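Local coordinates for protein Polyphosphate:AMP phosphotransferase (Meiothermus ruber H328, PDB 5O6M) that uses inorganic polyphosphate as the phosphate donor to convert AMP to ADP and ADP to ATP, at residues Lys45-Glu48 against Leu49-Glu53; Asn135-Gln139 against Gln140-Lys144; Arg145-His148 against Ile149-Phe152; Trp190-Met194 against Gly195-Asp199; Asn232-Arg235 against Asn236-Ser240. The protein carries 1 engineered substitution. All coordinates share one frame; numbering follows the deposited sequence.

All five contacts are local turns, in sequence order, within one PPK2 chain, a P-loop-type fold built round a parallel sheet. Contact 1 ends helix 29-53 and contact 5 opens helix 232-249; their nearest atoms are about 8 Å apart. Contacts 2 and 3 are consecutive and touch, with centres about 14 Å apart, where the chain passes from helix 139-142 into helix 145-158; both meet the third subunit. Contact 4, at the start of helix 195-201, meets the second subunit, as does contact 1 on the opposite side of the chain's centre (centres about 38 Å apart). Contacts 1 to 4 thus lie at subunit interfaces, contacts 2 and 4 touch ATP, and contact 5 lies beside phosphate ions.

Contact 1: residues Lys45-Glu48 against Leu49-Glu53; sequences KLQE and LLYAE
The carbonyl of Gln47 and the amide of Tyr51 make the straightest backbone bond of this stretch: Tyr51 N to Gln47 O measures 2.9 Å with an N-H...O angle of 178°, the donor arriving nearly along the C=O axis. Leu50 N to Leu46 O (3.0 Å) is almost as straight, whereas Ala52 N reaches Glu48 O (2.9 Å) with the donor tilted from the carbonyl plane. The first bond of the series, Leu49 N to Lys45 O, is weak at 3.3 Å. Side-chain contacts follow three- and four-residue spacing. Lys45 bends at chi2 (-70°), which brings its end toward the following turn, and NZ stands 3.7 Å from CD1 of Leu49, a polar tip beside a methyl group. On another side of the helix Gln47 and Tyr51 run alongside each other in the same direction; OE1 of Gln47 comes within 3.7 Å of CB of Tyr51, with amide and ring planes 39° apart. CB of Leu50 lies 3.4 Å from the carbonyl oxygen of Gln47. Beyond the turn, Leu46 packs on Val244 and Leu247, while Glu48 and Ala52 meet Arg75 and Trp190 of the second subunit. Successive bonds from each amide to the carbonyl four residues earlier define a regular alpha-helix, here the last turns of helix 29-53, set between helix 232-249 of its own chain and a subunit interface.

Contact 2: residues Asn135-Gln139 against Gln140-Lys144; sequences NLVPQ and QVWQK
Trp142 lays its indole over the backbone of Gln139: CA of Gln139 stands 3.5 Å from the centroid of the five-membered ring, 27° off its normal, a CH-pi contact. A chi1 of 59° sets CG of Trp142 between its own N and carbonyl carbon and turns the ring toward the preceding residues. CB of Gln139 lies 3.6 Å from CZ2 of Trp142, and the carbonyl oxygen of Val137 lies in the ring plane at the edge, 3.1 Å from CD1 of Trp142. Pro138, the N-cap residue, offers its carbonyl to two amides: Trp142 N at 3.2 Å, and Val141 N, whose modelled separation is so short that its exact length is doubtful. Gln143 N then bonds to Gln139 O (2.9 Å). Apolar packing is tight where the two valines cross at about a right angle, CG2 of Val137 reaching CG1 of Val141 at 3.5 Å. Asn135, with positive phi, ends helix 130-133 in a Schellman motif, and Leu136, next in the turn, touches ATP. The stretch therefore links that helix to the short helix 139-142: Val137 packs back on Val131, Trp142 on Arg132, and Val141 faces Glu159 of the third subunit.

Contact 3: residues Arg145-His148 against Ile149-Phe152; sequences RYRH and IREF
The guanidinium of Arg150 folds back over the preceding turn, one face covering the carbonyl oxygen of Tyr146 and the amide nitrogen of Arg147, each 3.7 Å above the plane and toward its rim. A bend at chi3 (-57°) turns the chain back toward that turn, and NH2 of Arg150 comes to 3.6 Å from CA of Arg147, while NH1 forms a salt bridge with Glu216. The His148 ring has Arg145 N over one face, off centre; its ND1 is hydrogen-bonded to the OH of Tyr103, and its NE2 to a carboxylate oxygen of Asp158 of the third subunit. Beneath these groups the backbone is regular: Phe152 N to His148 O (2.8 Å), Ile149 N to Arg145 O (2.9 Å), and Glu151 N to Arg147 O (3.0 Å), with Arg150 N completing the series on Tyr146 O. CG1 of Ile149 lies close against Arg145 O, at 3.2 Å. Arg147 and Glu151 do not join each other within the chain; Arg147 pairs with Glu151 of the third subunit, and Glu151 with Arg147 of the third subunit. On its other sides this first part of helix 145-158 packs against helix 203-217, through Tyr146 on Ala212 and Ile149 on Thr217, while Phe152 meets His108 of helix 105-108 edge-to-face.

Contact 4: residues Trp190-Met194 against Gly195-Asp199; sequences WKFRM and GDLED. With ATP (adenosine-5'-triphosphate), chain X.
Leu197 fills the tight part of this contact, its two methyl groups divided between two partners. CD1 meets CE of Met194 at 3.5 Å, the side chains crossing obliquely, and Met194 reaches it through bends of -60° at both chi2 and chi3. CD2 lies at the edge of the Phe192 ring, in its plane, and CZ of Phe192 is 3.8 Å from CG of Leu197. With alanine in place of Leu197, the Met194 methyl and the Phe192 ring edge would probably lose the branched group between them, and a gap would open. The carbonyls of the loop start the helix: Asp196 N bonds to Arg193 O (3.1 Å) and Leu197 N to Met194 O (2.8 Å), both donors standing above the carbonyl planes, and Glu198 N adds a weak bond to Met194 O. CB of Asp196 is pressed against Arg193 O at 3.0 Å, while its buried OD1 has no polar partner in the model.

The looser side is that of Arg193, an exposed residue whose chain runs extended from CG to NE toward ATP. NH2 of Arg193 approaches O1B of ATP to 2.8 Å, with the oxygen over one face of the guanidinium, a placement consistent with electrostatic attraction to the beta-phosphate. Lys70 and Arg122 also hydrogen-bond the ATP, and Lys191 forms a salt bridge with Asp71, another residue of its pocket. The stretch joins the loop after helix 172-183 to helix 195-201: Phe192 packs on Leu183 and Asp196 on Leu179, both of helix 172-183, and Leu197 touches Ile266 of the second subunit.

Contact 5: residues Asn232-Arg235 against Asn236-Ser240; sequences NWYR and NWLVS. With PO4 (phosphate ion), chain B; PO4 (phosphate ion), chain C.
Arg235 grips the amide oxygen of Asn236 side-on with two nitrogens, NE at 3.0 Å and NH2 at 2.9 Å from OD1, which lies only 10° out of the guanidinium plane. The same group binds phosphate C through NH2 to O2 (3.0 Å) and NH1 to O4 (3.2 Å), although the ion's exact placement is doubtful because it crowds the Asn232 amide. A bend at chi3 (76°) brings the guanidinium back over CA of Asn232. A leucine in place of Arg235 would probably leave the Asn236 amide oxygen without the two N-H groups that hold it, its amide able to turn, and the nearby phosphate without its arginine. Phosphate B is held by backbone, Trp233 N to its O2 at 2.7 Å and, weakly, Asn232 N. Along the helix, Asn236 N meets Asn232 O (2.8 Å) and Leu238 N meets Tyr234 O (2.7 Å), both nearly straight, while OG and N of Ser240 reach Asn236 O from opposite faces of its plane. Outward, the Tyr234 and Trp237 rings meet obliquely, planes 32° apart, and CB of Leu238 covers a face of the Tyr234 ring, whose OH is hydrogen-bonded to the OH of Tyr4. Trp233 and Trp237 face helix 29-53. Backbone amides facing one phosphate and an arginine facing another are consistent with an anion-attracting start to helix 232-249, though both ions probably come from the crystallisation liquor.

Contact 1: residues Lys45-Glu48 against Leu49-Glu53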
# COMPACT_ATOMS: atom_id res chain seq x y z
N LYS D 45 -22.29 10.57 -18.08
CA LYS D 45 -22.69 9.37 -18.81
C LYS D 45 -21.48 8.65 -19.39
O LYS D 45 -21.47 7.41 -19.45
CB LYS D 45 -23.68 9.75 -19.91
CG LYS D 45 -24.60 8.62 -20.36
CD LYS D 45 -23.84 7.54 -21.12
CE LYS D 45 -24.79 6.58 -21.81
NZ LYS D 45 -24.05 5.57 -22.62
N LEU D 46 -20.46 9.39 -19.84
CA LEU D 46 -19.27 8.74 -20.37
C LEU D 46 -18.48 8.03 -19.28
O LEU D 46 -17.90 6.96 -19.52
CB LEU D 46 -18.38 9.77 -21.08
CG LEU D 46 -18.86 10.26 -22.45
CD1 LEU D 46 -18.32 11.65 -22.75
CD2 LEU D 46 -18.42 9.28 -23.54
N GLN D 47 -18.45 8.60 -18.07
CA GLN D 47 -17.78 7.95 -16.96
C GLN D 47 -18.40 6.59 -16.65
O GLN D 47 -17.69 5.61 -16.40
CB GLN D 47 -17.80 8.86 -15.73
CG GLN D 47 -17.05 8.32 -14.53
CD GLN D 47 -17.85 7.31 -13.74
OE1 GLN D 47 -17.31 6.35 -13.20
NE2 GLN D 47 -19.16 7.52 -13.67
N GLU D 48 -19.74 6.51 -16.66
CA GLU D 48 -20.40 5.24 -16.39
C GLU D 48 -20.03 4.19 -17.43
O GLU D 48 -19.89 3.00 -17.10
CB GLU D 48 -21.92 5.43 -16.34
CG GLU D 48 -22.40 6.45 -15.31
CD GLU D 48 -22.49 5.86 -13.91
OE1 GLU D 48 -22.86 6.60 -12.97
OE2 GLU D 48 -22.18 4.66 -13.75
N LEU D 49 -19.86 4.60 -18.68
CA LEU D 49 -19.36 3.67 -19.70
C LEU D 49 -17.95 3.21 -19.37
O LEU D 49 -17.67 2.00 -19.36
CB LEU D 49 -19.42 4.33 -21.08
CG LEU D 49 -20.52 3.81 -22.01
CD1 LEU D 49 -20.52 4.58 -23.33
CD2 LEU D 49 -20.39 2.31 -22.26
N LEU D 50 -17.04 4.15 -19.12
CA LEU D 50 -15.67 3.81 -18.75
C LEU D 50 -15.65 2.76 -17.64
O LEU D 50 -15.04 1.70 -17.78
CB LEU D 50 -14.93 5.08 -18.30
CG LEU D 50 -13.49 4.94 -17.80
CD1 LEU D 50 -12.54 4.61 -18.95
CD2 LEU D 50 -13.04 6.20 -17.06
N TYR D 51 -16.32 3.06 -16.53
CA TYR D 51 -16.37 2.14 -15.40
C TYR D 51 -16.94 0.79 -15.81
O TYR D 51 -16.40 -0.27 -15.45
CB TYR D 51 -17.19 2.76 -14.27
CG TYR D 51 -17.19 1.96 -12.98
CD1 TYR D 51 -16.09 1.97 -12.13
CD2 TYR D 51 -18.30 1.22 -12.60
CE1 TYR D 51 -16.09 1.25 -10.95
CE2 TYR D 51 -18.31 0.49 -11.42
CZ TYR D 51 -17.19 0.51 -10.60
OH TYR D 51 -17.19 -0.21 -9.43
N ALA D 52 -18.05 0.80 -16.56
CA ALA D 52 -18.72 -0.45 -16.93
C ALA D 52 -17.88 -1.27 -17.91
O ALA D 52 -17.79 -2.49 -17.77
CB ALA D 52 -20.10 -0.15 -17.51
N GLU D 53 -17.30 -0.62 -18.91
CA GLU D 53 -16.45 -1.34 -19.86
C GLU D 53 -15.23 -1.94 -19.17
O GLU D 53 -14.81 -3.05 -19.50
CB GLU D 53 -16.03 -0.41 -21.00
CG GLU D 53 -15.30 -1.11 -22.14
CD GLU D 53 -14.77 -0.14 -23.18
OE1 GLU D 53 -14.21 0.91 -22.78
OE2 GLU D 53 -14.93 -0.41 -24.39

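Contact 2: residues Asn135-Gln139 against Gln140-Lys144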
# COMPACT_ATOMS: atom_id res chain seq x y z
N ASN D 135 15.63 24.42 -5.17
CA ASN D 135 16.83 23.59 -5.19
C ASN D 135 16.80 22.54 -4.09
O ASN D 135 17.72 22.41 -3.28
CB ASN D 135 18.09 24.46 -5.08
CG ASN D 135 18.19 25.50 -6.17
OD1 ASN D 135 18.09 26.70 -5.92
ND2 ASN D 135 18.37 25.04 -7.41
N LEU D 136 15.71 21.76 -4.06
CA LEU D 136 15.62 20.67 -3.09
C LEU D 136 16.56 19.53 -3.45
O LEU D 136 16.88 18.71 -2.58
CB LEU D 136 14.18 20.18 -2.99
CG LEU D 136 13.17 21.23 -2.52
CD1 LEU D 136 11.78 20.62 -2.36
CD2 LEU D 136 13.63 21.87 -1.22
N VAL D 137 16.98 19.45 -4.71
CA VAL D 137 18.11 18.62 -5.12
C VAL D 137 18.93 19.40 -6.14
O VAL D 137 18.42 20.32 -6.80
CB VAL D 137 17.66 17.27 -5.72
CG1 VAL D 137 16.83 16.49 -4.71
CG2 VAL D 137 16.87 17.50 -7.00
N PRO D 138 20.20 19.06 -6.29
CA PRO D 138 21.05 19.80 -7.23
C PRO D 138 20.50 19.74 -8.64
O PRO D 138 19.91 18.73 -9.05
CB PRO D 138 22.41 19.09 -7.12
CG PRO D 138 22.37 18.37 -5.80
CD PRO D 138 20.94 17.99 -5.59
N GLN D 139 20.68 20.83 -9.38
CA GLN D 139 20.23 20.87 -10.77
C GLN D 139 20.69 19.64 -11.54
O GLN D 139 19.99 19.16 -12.45
CB GLN D 139 20.72 22.14 -11.47
CG GLN D 139 20.61 22.08 -12.99
CD GLN D 139 20.91 23.41 -13.66
OE1 GLN D 139 20.74 24.47 -13.06
NE2 GLN D 139 21.37 23.35 -14.90
N GLN D 140 21.87 19.11 -11.21
CA GLN D 140 22.32 17.86 -11.80
C GLN D 140 21.30 16.75 -11.60
O GLN D 140 21.17 15.87 -12.46
CB GLN D 140 23.66 17.45 -11.19
CG GLN D 140 24.07 16.00 -11.46
CD GLN D 140 25.05 15.85 -12.61
OE1 GLN D 140 25.41 16.83 -13.26
NE2 GLN D 140 25.49 14.62 -12.85
N VAL D 141 20.56 16.77 -10.49
CA VAL D 141 19.56 15.74 -10.24
C VAL D 141 18.27 16.02 -11.00
O VAL D 141 17.85 15.23 -11.85
CB VAL D 141 19.31 15.59 -8.73
CG1 VAL D 141 18.17 14.62 -8.48
CG2 VAL D 141 20.58 15.10 -8.04
N TRP D 142 17.62 17.15 -10.71
CA TRP D 142 16.29 17.36 -11.26
C TRP D 142 16.30 17.65 -12.76
O TRP D 142 15.24 17.59 -13.39
CB TRP D 142 15.55 18.48 -10.52
CG TRP D 142 16.21 19.83 -10.52
CD1 TRP D 142 16.83 20.43 -9.47
CD2 TRP D 142 16.27 20.76 -11.61
NE1 TRP D 142 17.30 21.67 -9.84
CE2 TRP D 142 16.96 21.90 -11.15
CE3 TRP D 142 15.81 20.74 -12.93
CZ2 TRP D 142 17.21 23.00 -11.97
CZ3 TRP D 142 16.05 21.84 -13.74
CH2 TRP D 142 16.75 22.96 -13.25
N GLN D 143 17.46 17.94 -13.34
CA GLN D 143 17.54 18.10 -14.79
C GLN D 143 17.32 16.76 -15.50
O GLN D 143 16.77 16.73 -16.61
CB GLN D 143 18.89 18.70 -15.19
CG GLN D 143 19.32 18.43 -16.63
CD GLN D 143 18.45 19.14 -17.66
OE1 GLN D 143 17.62 19.99 -17.32
NE2 GLN D 143 18.63 18.78 -18.93
N LYS D 144 17.73 15.66 -14.87
CA LYS D 144 17.53 14.35 -15.49
C LYS D 144 16.07 13.92 -15.44
O LYS D 144 15.69 12.96 -16.13
CB LYS D 144 18.40 13.29 -14.82
CG LYS D 144 19.85 13.68 -14.71
CD LYS D 144 20.73 12.49 -15.04
CE LYS D 144 22.19 12.73 -14.72
NZ LYS D 144 22.38 12.81 -13.25

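Contact 3: residues Arg145-His148 against Ile149-Phe152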
# COMPACT_ATOMS: atom_id res chain seq x y z
N ARG D 145 15.24 14.59 -14.64
CA ARG D 145 13.89 14.13 -14.40
C ARG D 145 12.94 14.41 -15.57
O ARG D 145 11.93 13.71 -15.69
CB ARG D 145 13.36 14.75 -13.11
CG ARG D 145 14.12 14.25 -11.90
CD ARG D 145 13.67 14.89 -10.60
NE ARG D 145 14.35 14.27 -9.47
CZ ARG D 145 14.12 14.58 -8.20
NH1 ARG D 145 13.24 15.52 -7.89
NH2 ARG D 145 14.78 13.95 -7.23
N TYR D 146 13.24 15.39 -16.42
CA TYR D 146 12.41 15.59 -17.61
C TYR D 146 12.40 14.33 -18.46
O TYR D 146 11.35 13.92 -18.98
CB TYR D 146 12.91 16.78 -18.42
CG TYR D 146 12.95 18.08 -17.64
CD1 TYR D 146 11.78 18.70 -17.22
CD2 TYR D 146 14.16 18.68 -17.32
CE1 TYR D 146 11.82 19.88 -16.51
CE2 TYR D 146 14.21 19.86 -16.61
CZ TYR D 146 13.04 20.46 -16.20
OH TYR D 146 13.08 21.63 -15.49
N ARG D 147 13.56 13.70 -18.61
CA ARG D 147 13.65 12.44 -19.34
C ARG D 147 12.86 11.34 -18.64
O ARG D 147 12.04 10.66 -19.26
CB ARG D 147 15.11 12.04 -19.49
CG ARG D 147 15.31 10.60 -19.89
CD ARG D 147 15.91 10.47 -21.26
NE ARG D 147 16.61 9.19 -21.39
CZ ARG D 147 16.94 8.63 -22.55
NH1 ARG D 147 17.56 7.46 -22.57
NH2 ARG D 147 16.64 9.24 -23.69
N HIS D 148 13.10 11.17 -17.33
CA HIS D 148 12.36 10.19 -16.55
C HIS D 148 10.86 10.29 -16.79
O HIS D 148 10.18 9.28 -16.97
CB HIS D 148 12.65 10.39 -15.06
CG HIS D 148 14.10 10.33 -14.70
ND1 HIS D 148 14.59 10.78 -13.49
CD2 HIS D 148 15.17 9.87 -15.39
CE1 HIS D 148 15.89 10.61 -13.45
NE2 HIS D 148 16.28 10.06 -14.59
N ILE D 149 10.34 11.52 -16.78
CA ILE D 149 8.90 11.73 -16.85
C ILE D 149 8.37 11.40 -18.24
O ILE D 149 7.34 10.73 -18.38
CB ILE D 149 8.56 13.17 -16.43
CG1 ILE D 149 8.87 13.35 -14.94
CG2 ILE D 149 7.10 13.50 -16.76
CD1 ILE D 149 8.62 14.76 -14.43
N ARG D 150 9.05 11.87 -19.29
CA ARG D 150 8.64 11.51 -20.64
C ARG D 150 8.54 10.00 -20.80
O ARG D 150 7.58 9.49 -21.39
CB ARG D 150 9.60 12.10 -21.67
CG ARG D 150 9.43 13.59 -21.94
CD ARG D 150 10.22 14.01 -23.17
NE ARG D 150 11.64 13.68 -23.04
CZ ARG D 150 12.55 14.50 -22.55
NH1 ARG D 150 12.21 15.72 -22.13
NH2 ARG D 150 13.82 14.11 -22.47
N GLU D 151 9.53 9.27 -20.28
CA GLU D 151 9.57 7.83 -20.44
C GLU D 151 8.57 7.14 -19.52
O GLU D 151 7.97 6.13 -19.90
CB GLU D 151 10.98 7.31 -20.18
CG GLU D 151 12.02 7.83 -21.17
CD GLU D 151 11.65 7.51 -22.60
OE1 GLU D 151 11.95 8.33 -23.50
OE2 GLU D 151 11.04 6.45 -22.84
N PHE D 152 8.39 7.67 -18.31
CA PHE D 152 7.37 7.14 -17.42
C PHE D 152 5.99 7.27 -18.05
O PHE D 152 5.21 6.32 -18.07
CB PHE D 152 7.42 7.86 -16.08
CG PHE D 152 6.31 7.50 -15.14
CD1 PHE D 152 6.14 6.19 -14.72
CD2 PHE D 152 5.45 8.47 -14.67
CE1 PHE D 152 5.12 5.85 -13.85
CE2 PHE D 152 4.42 8.14 -13.80
CZ PHE D 152 4.25 6.83 -13.39

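Contact 4: residues Trp190-Met194 against Gly195-Asp199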
# COMPACT_ATOMS: atom_id res chain seq x y z
N TRP D 190 -8.73 28.85 6.04
CA TRP D 190 -7.98 27.64 6.33
C TRP D 190 -7.08 27.24 5.18
O TRP D 190 -6.08 26.55 5.40
CB TRP D 190 -8.93 26.49 6.67
CG TRP D 190 -9.77 26.07 5.50
CD1 TRP D 190 -10.93 26.66 5.07
CD2 TRP D 190 -9.51 24.99 4.60
NE1 TRP D 190 -11.40 26.00 3.96
CE2 TRP D 190 -10.55 24.97 3.65
CE3 TRP D 190 -8.49 24.03 4.51
CZ2 TRP D 190 -10.60 24.03 2.62
CZ3 TRP D 190 -8.54 23.10 3.49
CH2 TRP D 190 -9.59 23.11 2.56
N LYS D 191 -7.40 27.65 3.95
CA LYS D 191 -6.57 27.33 2.79
C LYS D 191 -5.30 28.16 2.70
O LYS D 191 -4.38 27.77 1.97
CB LYS D 191 -7.36 27.52 1.49
CG LYS D 191 -8.46 26.50 1.24
CD LYS D 191 -9.34 26.97 0.09
CE LYS D 191 -10.21 25.84 -0.45
NZ LYS D 191 -9.40 24.88 -1.25
N PHE D 192 -5.22 29.28 3.40
CA PHE D 192 -4.08 30.18 3.25
C PHE D 192 -2.94 29.76 4.16
O PHE D 192 -3.12 29.59 5.37
CB PHE D 192 -4.48 31.63 3.55
CG PHE D 192 -3.34 32.60 3.47
CD1 PHE D 192 -2.67 33.01 4.61
CD2 PHE D 192 -2.92 33.09 2.24
CE1 PHE D 192 -1.61 33.90 4.53
CE2 PHE D 192 -1.87 33.98 2.16
CZ PHE D 192 -1.21 34.39 3.31
N ARG D 193 -1.76 29.60 3.57
CA ARG D 193 -0.52 29.37 4.30
C ARG D 193 0.42 30.55 4.10
O ARG D 193 0.34 31.27 3.10
CB ARG D 193 0.18 28.09 3.83
CG ARG D 193 -0.58 26.81 4.07
CD ARG D 193 0.29 25.62 3.70
NE ARG D 193 -0.41 24.35 3.78
CZ ARG D 193 0.14 23.18 3.48
NH1 ARG D 193 1.41 23.13 3.08
NH2 ARG D 193 -0.57 22.06 3.58
N MET D 194 1.32 30.75 5.07
CA MET D 194 2.37 31.74 4.88
C MET D 194 3.33 31.31 3.78
O MET D 194 3.84 32.16 3.04
CB MET D 194 3.12 31.98 6.19
CG MET D 194 2.30 32.75 7.22
SD MET D 194 1.82 34.39 6.62
CE MET D 194 3.42 35.13 6.32
N GLY D 195 3.58 30.01 3.65
CA GLY D 195 4.36 29.53 2.53
C GLY D 195 3.81 30.00 1.20
O GLY D 195 4.55 30.11 0.22
N ASP D 196 2.50 30.27 1.14
CA ASP D 196 1.91 30.81 -0.08
C ASP D 196 2.59 32.11 -0.48
O ASP D 196 2.77 32.40 -1.67
CB ASP D 196 0.41 31.04 0.12
CG ASP D 196 -0.43 29.79 -0.11
OD1 ASP D 196 -1.67 29.90 -0.08
OD2 ASP D 196 0.16 28.71 -0.34
N LEU D 197 2.97 32.92 0.52
CA LEU D 197 3.63 34.19 0.24
C LEU D 197 5.04 33.98 -0.30
O LEU D 197 5.43 34.58 -1.30
CB LEU D 197 3.64 35.06 1.50
CG LEU D 197 2.24 35.41 2.01
CD1 LEU D 197 2.31 36.32 3.22
CD2 LEU D 197 1.41 36.04 0.90
N GLU D 198 5.82 33.12 0.37
CA GLU D 198 7.18 32.85 -0.10
C GLU D 198 7.18 32.27 -1.51
O GLU D 198 8.10 32.55 -2.29
CB GLU D 198 7.89 31.90 0.86
CG GLU D 198 8.17 32.50 2.23
CD GLU D 198 8.87 31.52 3.16
OE1 GLU D 198 9.01 30.34 2.78
OE2 GLU D 198 9.27 31.93 4.27
N ASP D 199 6.18 31.46 -1.85
CA ASP D 199 6.07 30.97 -3.22
C ASP D 199 5.64 32.09 -4.17
O ASP D 199 6.07 32.11 -5.32
CB ASP D 199 5.09 29.80 -3.29
CG ASP D 199 5.66 28.53 -2.69
OD1 ASP D 199 6.90 28.36 -2.69
OD2 ASP D 199 4.87 27.69 -2.21
PG ATP X . -2.77 22.72 -2.08
O1G ATP X . -2.54 21.62 -3.08
O2G ATP X . -2.02 24.00 -2.43
O3G ATP X . -4.25 23.05 -1.88
PB ATP X . -2.85 21.79 0.70
O1B ATP X . -2.66 22.77 1.79
O2B ATP X . -4.29 21.40 0.39
O3B ATP X . -2.18 22.28 -0.66
PA ATP X . -0.98 19.53 0.26
O1A ATP X . -1.66 18.68 -0.74
O2A ATP X . -0.29 18.74 1.37
O3A ATP X . -2.06 20.44 1.00
O5' ATP X . 0.21 20.42 -0.43
C5' ATP X . 1.24 21.00 0.39
C4' ATP X . 2.48 21.34 -0.40
O4' ATP X . 3.17 20.15 -0.85
C3' ATP X . 2.29 22.22 -1.65
O3' ATP X . 2.84 23.51 -1.41
C2' ATP X . 3.10 21.48 -2.74
O2' ATP X . 3.88 22.36 -3.55
C1' ATP X . 4.00 20.60 -1.90
N9 ATP X . 4.59 19.46 -2.60
C8 ATP X . 3.97 18.56 -3.42
N7 ATP X . 4.79 17.72 -4.00
C5 ATP X . 6.04 18.08 -3.52
C6 ATP X . 7.34 17.59 -3.76
N6 ATP X . 7.61 16.61 -4.63
N1 ATP X . 8.36 18.17 -3.11
C2 ATP X . 8.10 19.19 -2.28
N3 ATP X . 6.93 19.76 -1.99
C4 ATP X . 5.93 19.15 -2.64

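Contact 5: residues Asn232-Arg235 against Asn236-Ser240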
# COMPACT_ATOMS: atom_id res chain seq x y z
N ASN D 232 -13.05 31.63 -14.10
CA ASN D 232 -13.45 30.28 -13.70
C ASN D 232 -14.41 29.65 -14.70
O ASN D 232 -14.27 28.47 -15.04
CB ASN D 232 -14.09 30.32 -12.31
CG ASN D 232 -13.08 30.61 -11.23
OD1 ASN D 232 -11.89 30.76 -11.50
ND2 ASN D 232 -13.56 30.71 -10.00
N TRP D 233 -15.40 30.41 -15.17
CA TRP D 233 -16.38 29.83 -16.08
C TRP D 233 -15.71 29.30 -17.35
O TRP D 233 -16.11 28.27 -17.89
CB TRP D 233 -17.47 30.84 -16.43
CG TRP D 233 -16.99 32.09 -17.13
CD1 TRP D 233 -16.64 33.28 -16.54
CD2 TRP D 233 -16.85 32.28 -18.54
NE1 TRP D 233 -16.26 34.18 -17.51
CE2 TRP D 233 -16.38 33.60 -18.74
CE3 TRP D 233 -17.05 31.46 -19.66
CZ2 TRP D 233 -16.13 34.12 -20.01
CZ3 TRP D 233 -16.79 31.98 -20.91
CH2 TRP D 233 -16.34 33.29 -21.08
N TYR D 234 -14.68 30.00 -17.83
CA TYR D 234 -14.00 29.55 -19.03
C TYR D 234 -13.08 28.37 -18.73
O TYR D 234 -13.08 27.37 -19.46
CB TYR D 234 -13.20 30.69 -19.65
CG TYR D 234 -12.64 30.35 -21.02
CD1 TYR D 234 -13.48 30.26 -22.12
CD2 TYR D 234 -11.29 30.13 -21.20
CE1 TYR D 234 -12.99 29.95 -23.37
CE2 TYR D 234 -10.78 29.82 -22.45
CZ TYR D 234 -11.64 29.73 -23.53
OH TYR D 234 -11.14 29.43 -24.78
N ARG D 235 -12.31 28.47 -17.64
CA ARG D 235 -11.48 27.35 -17.20
C ARG D 235 -12.31 26.08 -17.09
O ARG D 235 -11.97 25.04 -17.67
CB ARG D 235 -10.83 27.69 -15.87
CG ARG D 235 -10.05 26.56 -15.22
CD ARG D 235 -9.87 26.83 -13.73
NE ARG D 235 -11.10 26.56 -12.99
CZ ARG D 235 -11.41 27.13 -11.83
NH1 ARG D 235 -10.58 28.00 -11.27
NH2 ARG D 235 -12.55 26.82 -11.22
N ASN D 236 -13.42 26.15 -16.35
CA ASN D 236 -14.27 24.98 -16.17
C ASN D 236 -14.84 24.48 -17.49
O ASN D 236 -14.90 23.27 -17.73
CB ASN D 236 -15.40 25.30 -15.18
CG ASN D 236 -14.88 25.68 -13.81
OD1 ASN D 236 -13.77 25.31 -13.43
ND2 ASN D 236 -15.68 26.44 -13.06
N TRP D 237 -15.28 25.40 -18.36
CA TRP D 237 -15.84 24.98 -19.64
C TRP D 237 -14.78 24.32 -20.52
O TRP D 237 -15.01 23.27 -21.11
CB TRP D 237 -16.47 26.16 -20.39
CG TRP D 237 -16.89 25.76 -21.78
CD1 TRP D 237 -18.06 25.15 -22.14
CD2 TRP D 237 -16.12 25.89 -22.98
NE1 TRP D 237 -18.07 24.91 -23.49
CE2 TRP D 237 -16.90 25.36 -24.03
CE3 TRP D 237 -14.86 26.41 -23.27
CZ2 TRP D 237 -16.45 25.33 -25.35
CZ3 TRP D 237 -14.41 26.39 -24.59
CH2 TRP D 237 -15.21 25.85 -25.61
N LEU D 238 -13.60 24.95 -20.62
CA LEU D 238 -12.58 24.45 -21.53
C LEU D 238 -12.06 23.09 -21.08
O LEU D 238 -11.93 22.17 -21.89
CB LEU D 238 -11.43 25.46 -21.65
CG LEU D 238 -10.33 25.06 -22.63
CD1 LEU D 238 -10.93 24.74 -24.00
CD2 LEU D 238 -9.29 26.16 -22.75
N VAL D 239 -11.76 22.95 -19.79
CA VAL D 239 -11.32 21.65 -19.28
C VAL D 239 -12.39 20.60 -19.55
O VAL D 239 -12.08 19.48 -19.96
CB VAL D 239 -10.96 21.74 -17.79
CG1 VAL D 239 -10.78 20.35 -17.21
CG2 VAL D 239 -9.69 22.56 -17.60
N SER D 240 -13.65 20.95 -19.30
CA SER D 240 -14.74 20.00 -19.55
C SER D 240 -14.78 19.58 -21.02
O SER D 240 -14.92 18.39 -21.32
CB SER D 240 -16.07 20.62 -19.14
OG SER D 240 -16.07 20.94 -17.76
P PO4 B . -15.98 33.46 -12.34
O1 PO4 B . -16.70 34.71 -12.79
O2 PO4 B . -16.00 32.44 -13.45
O3 PO4 B . -16.67 32.90 -11.12
O4 PO4 B . -14.55 33.80 -12.00
P PO4 C . -13.11 28.65 -7.88
O1 PO4 C . -13.41 30.05 -7.39
O2 PO4 C . -13.98 28.32 -9.07
O3 PO4 C . -13.39 27.66 -6.77
O4 PO4 C . -11.65 28.56 -8.28